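PDB 6DGM: phosphoglycerol transferase GacH from Streptococcus pyogenes MGAS5005, which probably transfers glycerol phosphate onto the rhamnose-based cell-wall polysaccharide of group A Streptococcus, this chain being its metal-binding, sulfatase-like and presumably catalytic domain. Local coordinates for residues Val41-Ser46 with Ala316-His321; Gln95-Leu100 with Ser198-Val203. All blocks are in the same frame, centred on the assembly; numbering follows the deposited sequence.

Contact 1 of 2, residues Val41-Ser46 with Ala316-His321; sequences VIYLLS and AALFEH
With chi1 at 165° and chi2 at 75°, Leu-318 makes CD2 the branch that extends its chain from the helix toward strand 40-46. Val-41 answers with CG1 trans to its backbone N (chi1 169°), and the two side chains meet tip to tip, Val-41 CG1 lying 3.8 Å from Leu-318 CD2. Val-41 CG2 borders the same methyl at 4.1 Å from Leu-318 CD2, so a forked residue suits the place. The methyl also comes to the edge of the Tyr-43 ring, near its plane, 4.0 Å from Tyr-43 CE1 and 3.7 Å from Tyr-43 OH. Tyrosine is long enough to reach the helix, and its hydroxyl finds a polar partner there: Tyr-43 OH is hydrogen-bonded to Thr-315 OG1, which satisfies a buried oxygen and fixes where the ring ends. The helix stands well back, the closest CA atoms, those of Val-41 and Leu-318, being 9.0 Å apart. Strands 200-204 and 263-269 flank strand 40-46, and Leu-318 also rests on Thr-264. Tyr-43 packs on Thr-96 too, so helices 314-321 and 89-98 cover the same face of the central mixed sheet, the alpha/beta layering of this sulfatase-type domain.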
loop_
_atom_site.group_PDB
_atom_site.type_symbol
_atom_site.label_atom_id
_atom_site.label_comp_id
_atom_site.label_asym_id
_atom_site.label_seq_id
_atom_site.Cartn_x
_atom_site.Cartn_y
_atom_site.Cartn_z
ATOM N N VAL A 41 7.816 4.165 -10.187
ATOM C CA VAL A 41 6.881 3.418 -9.359
ATOM C C VAL A 41 6.043 4.409 -8.568
ATOM O O VAL A 41 6.584 5.360 -7.984
ATOM C CB VAL A 41 7.621 2.441 -8.424
ATOM C CG1 VAL A 41 6.660 1.887 -7.416
ATOM C CG2 VAL A 41 8.275 1.321 -9.263
ATOM N N ILE A 42 4.730 4.193 -8.575
ATOM C CA ILE A 42 3.764 5.032 -7.875
ATOM C C ILE A 42 3.001 4.150 -6.893
ATOM O O ILE A 42 2.317 3.212 -7.313
ATOM C CB ILE A 42 2.788 5.700 -8.853
ATOM C CG1 ILE A 42 3.537 6.599 -9.845
ATOM C CG2 ILE A 42 1.748 6.499 -8.069
ATOM C CD1 ILE A 42 2.733 6.936 -11.100
ATOM N N TYR A 43 3.130 4.430 -5.602
ATOM C CA TYR A 43 2.321 3.776 -4.579
ATOM C C TYR A 43 1.143 4.698 -4.308
ATOM O O TYR A 43 1.335 5.829 -3.859
ATOM C CB TYR A 43 3.110 3.520 -3.295
ATOM C CG TYR A 43 3.978 2.281 -3.291
ATOM C CD1 TYR A 43 4.343 1.650 -4.472
ATOM C CD2 TYR A 43 4.450 1.751 -2.100
ATOM C CE1 TYR A 43 5.150 0.519 -4.459
ATOM C CE2 TYR A 43 5.250 0.625 -2.077
ATOM C CZ TYR A 43 5.597 0.013 -3.248
ATOM O OH TYR A 43 6.392 -1.121 -3.228
ATOM N N LEU A 44 -0.058 4.236 -4.623
ATOM C CA LEU A 44 -1.259 5.075 -4.638
ATOM C C LEU A 44 -2.212 4.503 -3.597
ATOM O O LEU A 44 -2.925 3.530 -3.859
ATOM C CB LEU A 44 -1.874 5.049 -6.025
ATOM C CG LEU A 44 -2.819 6.183 -6.436
ATOM C CD1 LEU A 44 -3.943 6.332 -5.432
ATOM C CD2 LEU A 44 -2.084 7.485 -6.588
ATOM N N LEU A 45 -2.184 5.079 -2.399
ATOM C CA LEU A 45 -3.122 4.746 -1.333
ATOM C C LEU A 45 -4.394 5.526 -1.620
ATOM O O LEU A 45 -4.405 6.755 -1.537
ATOM C CB LEU A 45 -2.512 5.106 0.015
ATOM C CG LEU A 45 -3.281 4.686 1.277
ATOM C CD1 LEU A 45 -2.433 4.860 2.537
ATOM C CD2 LEU A 45 -4.619 5.448 1.417
ATOM N N SER A 46 -5.451 4.812 -1.980
ATOM C CA SER A 46 -6.738 5.397 -2.349
ATOM C C SER A 46 -7.622 5.335 -1.102
ATOM O O SER A 46 -8.165 4.279 -0.756
ATOM C CB SER A 46 -7.335 4.629 -3.522
ATOM O OG SER A 46 -8.547 5.228 -3.963
ATOM N N ALA A 316 7.347 -6.824 -2.488
ATOM C CA ALA A 316 7.722 -8.101 -3.084
ATOM C C ALA A 316 6.873 -8.396 -4.312
ATOM O O ALA A 316 7.374 -8.899 -5.328
ATOM C CB ALA A 316 7.594 -9.221 -2.062
ATOM N N ALA A 317 5.580 -8.085 -4.239
ATOM C CA ALA A 317 4.720 -8.318 -5.388
ATOM C C ALA A 317 5.083 -7.409 -6.547
ATOM O O ALA A 317 4.950 -7.804 -7.711
ATOM C CB ALA A 317 3.262 -8.140 -4.999
ATOM N N LEU A 318 5.550 -6.196 -6.245
ATOM C CA LEU A 318 5.973 -5.266 -7.288
ATOM C C LEU A 318 7.214 -5.780 -8.002
ATOM O O LEU A 318 7.310 -5.718 -9.236
ATOM C CB LEU A 318 6.239 -3.889 -6.667
ATOM C CG LEU A 318 7.016 -2.879 -7.514
ATOM C CD1 LEU A 318 6.092 -2.325 -8.588
ATOM C CD2 LEU A 318 7.602 -1.766 -6.678
ATOM N N PHE A 319 8.195 -6.260 -7.238
ATOM C CA PHE A 319 9.373 -6.848 -7.866
ATOM C C PHE A 319 8.988 -8.018 -8.760
ATOM O O PHE A 319 9.514 -8.163 -9.871
ATOM C CB PHE A 319 10.368 -7.315 -6.803
ATOM C CG PHE A 319 11.287 -6.229 -6.289
ATOM C CD1 PHE A 319 10.848 -5.303 -5.359
ATOM C CD2 PHE A 319 12.599 -6.156 -6.722
ATOM C CE1 PHE A 319 11.709 -4.317 -4.880
ATOM C CE2 PHE A 319 13.449 -5.176 -6.263
ATOM C CZ PHE A 319 13.014 -4.252 -5.345
ATOM N N GLU A 320 8.077 -8.877 -8.292
ATOM C CA GLU A 320 7.675 -10.018 -9.109
ATOM C C GLU A 320 6.950 -9.556 -10.368
ATOM O O GLU A 320 7.214 -10.054 -11.473
ATOM C CB GLU A 320 6.787 -10.957 -8.301
ATOM C CG GLU A 320 6.428 -12.216 -9.056
ATOM C CD GLU A 320 5.341 -13.007 -8.383
ATOM O OE1 GLU A 320 4.361 -12.390 -7.885
ATOM O OE2 GLU A 320 5.467 -14.242 -8.351
ATOM N N HIS A 321 6.014 -8.615 -10.220
ATOM C CA HIS A 321 5.218 -8.174 -11.362
ATOM C C HIS A 321 6.101 -7.561 -12.439
ATOM O O HIS A 321 5.900 -7.809 -13.632
ATOM C CB HIS A 321 4.135 -7.178 -10.912
ATOM C CG HIS A 321 3.264 -6.710 -12.027
ATOM N ND1 HIS A 321 2.231 -7.473 -12.527
ATOM C CD2 HIS A 321 3.300 -5.583 -12.775
ATOM C CE1 HIS A 321 1.665 -6.834 -13.538
ATOM N NE2 HIS A 321 2.290 -5.681 -13.704
#

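Contact 2 of 2, residues Gln95-Leu100 with Ser198-Val203; sequences QTLTSL and SQFFSV
Leu-97 lays its CD2 methyl against the outer edge of the Phe-200 ring, 3.7 Å from Phe-200 CZ and 3.9 Å from Phe-200 CE2. The methyl sits near the ring plane, so this is packing against the rim and not over a face. The two side chains slant across each other. Phe-200 leaves the strand toward the helix, its CG opposite the backbone N across the CA-CB bond (chi1 177°), which delivers the far end of the ring to the leucine. A long, flat apolar ring suits this place, for it reaches into the helix-sheet interface, where it also meets Val-41 and Ile-126. In Leu-97, CD2 alone makes the contact: with chi2 at 178°, CD1 continues the chain and CD2 branches off toward the ring. The closest CA atoms, those of Leu-97 and Ser-202, are 8.6 Å apart, which leaves the side chains to make the contact. Ser-202 OG lies beside Leu-97 CD2 at 4.2 Å, a loose van der Waals contact; the polar need of the buried hydroxyl is met by Tyr-152 OH, and a small residue suits a strand position faced by a leucine. Thr-98 OG1 accepts from Leu-100 N in an ST turn where helix 89-98 ends. A helix packed on a largely parallel central sheet is the alpha/beta layering of the alkaline phosphatase-like fold; Thr-89 of this same helix binds the manganese.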
loop_
_atom_site.group_PDB
_atom_site.type_symbol
_atom_site.label_atom_id
_atom_site.label_comp_id
_atom_site.label_asym_id
_atom_site.label_seq_id
_atom_site.Cartn_x
_atom_site.Cartn_y
_atom_site.Cartn_z
ATOM N N GLN A 95 3.592 0.034 6.117
ATOM C CA GLN A 95 3.826 -1.345 5.707
ATOM C C GLN A 95 4.147 -1.438 4.220
ATOM O O GLN A 95 5.005 -2.244 3.811
ATOM C CB GLN A 95 2.605 -2.190 6.061
ATOM C CG GLN A 95 2.389 -2.331 7.556
ATOM C CD GLN A 95 1.165 -3.101 7.872
ATOM O OE1 GLN A 95 1.197 -4.324 7.909
ATOM N NE2 GLN A 95 0.051 -2.401 8.074
ATOM N N THR A 96 3.505 -0.612 3.384
ATOM C CA THR A 96 3.870 -0.657 1.967
ATOM C C THR A 96 5.323 -0.240 1.765
ATOM O O THR A 96 6.043 -0.829 0.944
ATOM C CB THR A 96 2.949 0.213 1.101
ATOM O OG1 THR A 96 3.220 1.611 1.300
ATOM C CG2 THR A 96 1.480 -0.090 1.369
ATOM N N LEU A 97 5.778 0.768 2.490
ATOM C CA LEU A 97 7.111 1.290 2.236
ATOM C C LEU A 97 8.201 0.382 2.795
ATOM O O LEU A 97 9.209 0.146 2.116
ATOM C CB LEU A 97 7.252 2.679 2.838
ATOM C CG LEU A 97 6.381 3.786 2.244
ATOM C CD1 LEU A 97 6.623 5.057 3.010
ATOM C CD2 LEU A 97 6.668 3.974 0.755
ATOM N N THR A 98 8.029 -0.115 4.019
ATOM C CA THR A 98 9.058 -0.914 4.670
ATOM C C THR A 98 8.923 -2.407 4.408
ATOM O O THR A 98 9.924 -3.137 4.486
ATOM C CB THR A 98 9.009 -0.726 6.197
ATOM O OG1 THR A 98 7.773 -1.233 6.716
ATOM C CG2 THR A 98 9.171 0.745 6.584
ATOM N N SER A 99 7.696 -2.869 4.148
ATOM C CA SER A 99 7.345 -4.282 4.046
ATOM C C SER A 99 7.402 -5.014 5.382
ATOM O O SER A 99 7.416 -6.241 5.414
ATOM C CB SER A 99 8.188 -5.023 2.999
ATOM O OG SER A 99 8.067 -4.427 1.715
ATOM N N LEU A 100 7.454 -4.297 6.494
ATOM C CA LEU A 100 7.420 -4.936 7.805
ATOM C C LEU A 100 5.970 -5.016 8.286
ATOM O O LEU A 100 5.321 -3.966 8.430
ATOM C CB LEU A 100 8.250 -4.129 8.791
ATOM C CG LEU A 100 9.744 -4.014 8.448
ATOM C CD1 LEU A 100 10.459 -3.080 9.401
ATOM C CD2 LEU A 100 10.420 -5.396 8.436
ATOM N N SER A 198 14.011 7.990 -13.278
ATOM C CA SER A 198 13.254 6.973 -12.554
ATOM C C SER A 198 12.826 7.571 -11.223
ATOM O O SER A 198 13.673 7.988 -10.416
ATOM C CB SER A 198 14.105 5.722 -12.326
ATOM O OG SER A 198 14.334 5.061 -13.556
ATOM N N GLN A 199 11.510 7.617 -10.996
ATOM C CA GLN A 199 10.939 8.293 -9.850
ATOM C C GLN A 199 10.132 7.330 -8.990
ATOM O O GLN A 199 9.572 6.342 -9.475
ATOM C CB GLN A 199 10.024 9.440 -10.306
ATOM C CG GLN A 199 10.741 10.516 -11.095
ATOM C CD GLN A 199 9.750 11.436 -11.781
ATOM O OE1 GLN A 199 8.992 11.001 -12.646
ATOM N NE2 GLN A 199 9.729 12.693 -11.373
ATOM N N PHE A 200 10.086 7.631 -7.697
ATOM C CA PHE A 200 9.218 6.926 -6.760
ATOM C C PHE A 200 8.253 7.925 -6.147
ATOM O O PHE A 200 8.673 8.919 -5.538
ATOM C CB PHE A 200 9.993 6.215 -5.651
ATOM C CG PHE A 200 9.077 5.560 -4.657
ATOM C CD1 PHE A 200 8.474 4.359 -4.972
ATOM C CD2 PHE A 200 8.763 6.177 -3.465
ATOM C CE1 PHE A 200 7.601 3.765 -4.099
ATOM C CE2 PHE A 200 7.873 5.589 -2.590
ATOM C CZ PHE A 200 7.300 4.377 -2.916
ATOM N N PHE A 201 6.962 7.654 -6.299
ATOM C CA PHE A 201 5.909 8.481 -5.731
ATOM C C PHE A 201 5.205 7.709 -4.631
ATOM O O PHE A 201 4.825 6.555 -4.830
ATOM C CB PHE A 201 4.847 8.794 -6.790
ATOM C CG PHE A 201 5.284 9.772 -7.857
ATOM C CD1 PHE A 201 6.041 9.352 -8.943
ATOM C CD2 PHE A 201 4.887 11.091 -7.796
ATOM C CE1 PHE A 201 6.413 10.249 -9.935
ATOM C CE2 PHE A 201 5.235 11.984 -8.776
ATOM C CZ PHE A 201 6.009 11.564 -9.860
ATOM N N SER A 202 5.013 8.358 -3.484
ATOM C CA SER A 202 4.157 7.839 -2.424
ATOM C C SER A 202 2.988 8.794 -2.281
ATOM O O SER A 202 3.165 9.931 -1.835
ATOM C CB SER A 202 4.896 7.726 -1.096
ATOM O OG SER A 202 4.012 7.175 -0.109
ATOM N N VAL A 203 1.799 8.337 -2.648
ATOM C CA VAL A 203 0.623 9.191 -2.749
ATOM C C VAL A 203 -0.439 8.690 -1.784
ATOM O O VAL A 203 -0.697 7.483 -1.696
ATOM C CB VAL A 203 0.093 9.184 -4.192
ATOM C CG1 VAL A 203 -1.107 10.086 -4.322
ATOM C CG2 VAL A 203 1.185 9.610 -5.178
#

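Both contacts are buried near the middle of the domain and fasten helices to adjoining parallel strands of one mixed sheet, 40-46 in contact 1 and 200-204 in contact 2. Those strands are joined directly: Tyr-43 N lies 2.8 Å from Phe-201 O, and Tyr-43 O lies 2.8 Å from Val-203 N, both probable hydrogen bonds. The Tyr-43 and Phe-200 rings meet edge-to-face, so the two clusters are continuous. In contact 1 the leucine methyl comes closest to a phenolic oxygen bonded to its own helix; in contact 2 the aromatic is plain hydrocarbon and the polar group is a serine, satisfied elsewhere. Helix 89-98 carries a manganese ligand, whereas 314-321 leads to calcium-binding Asp-323.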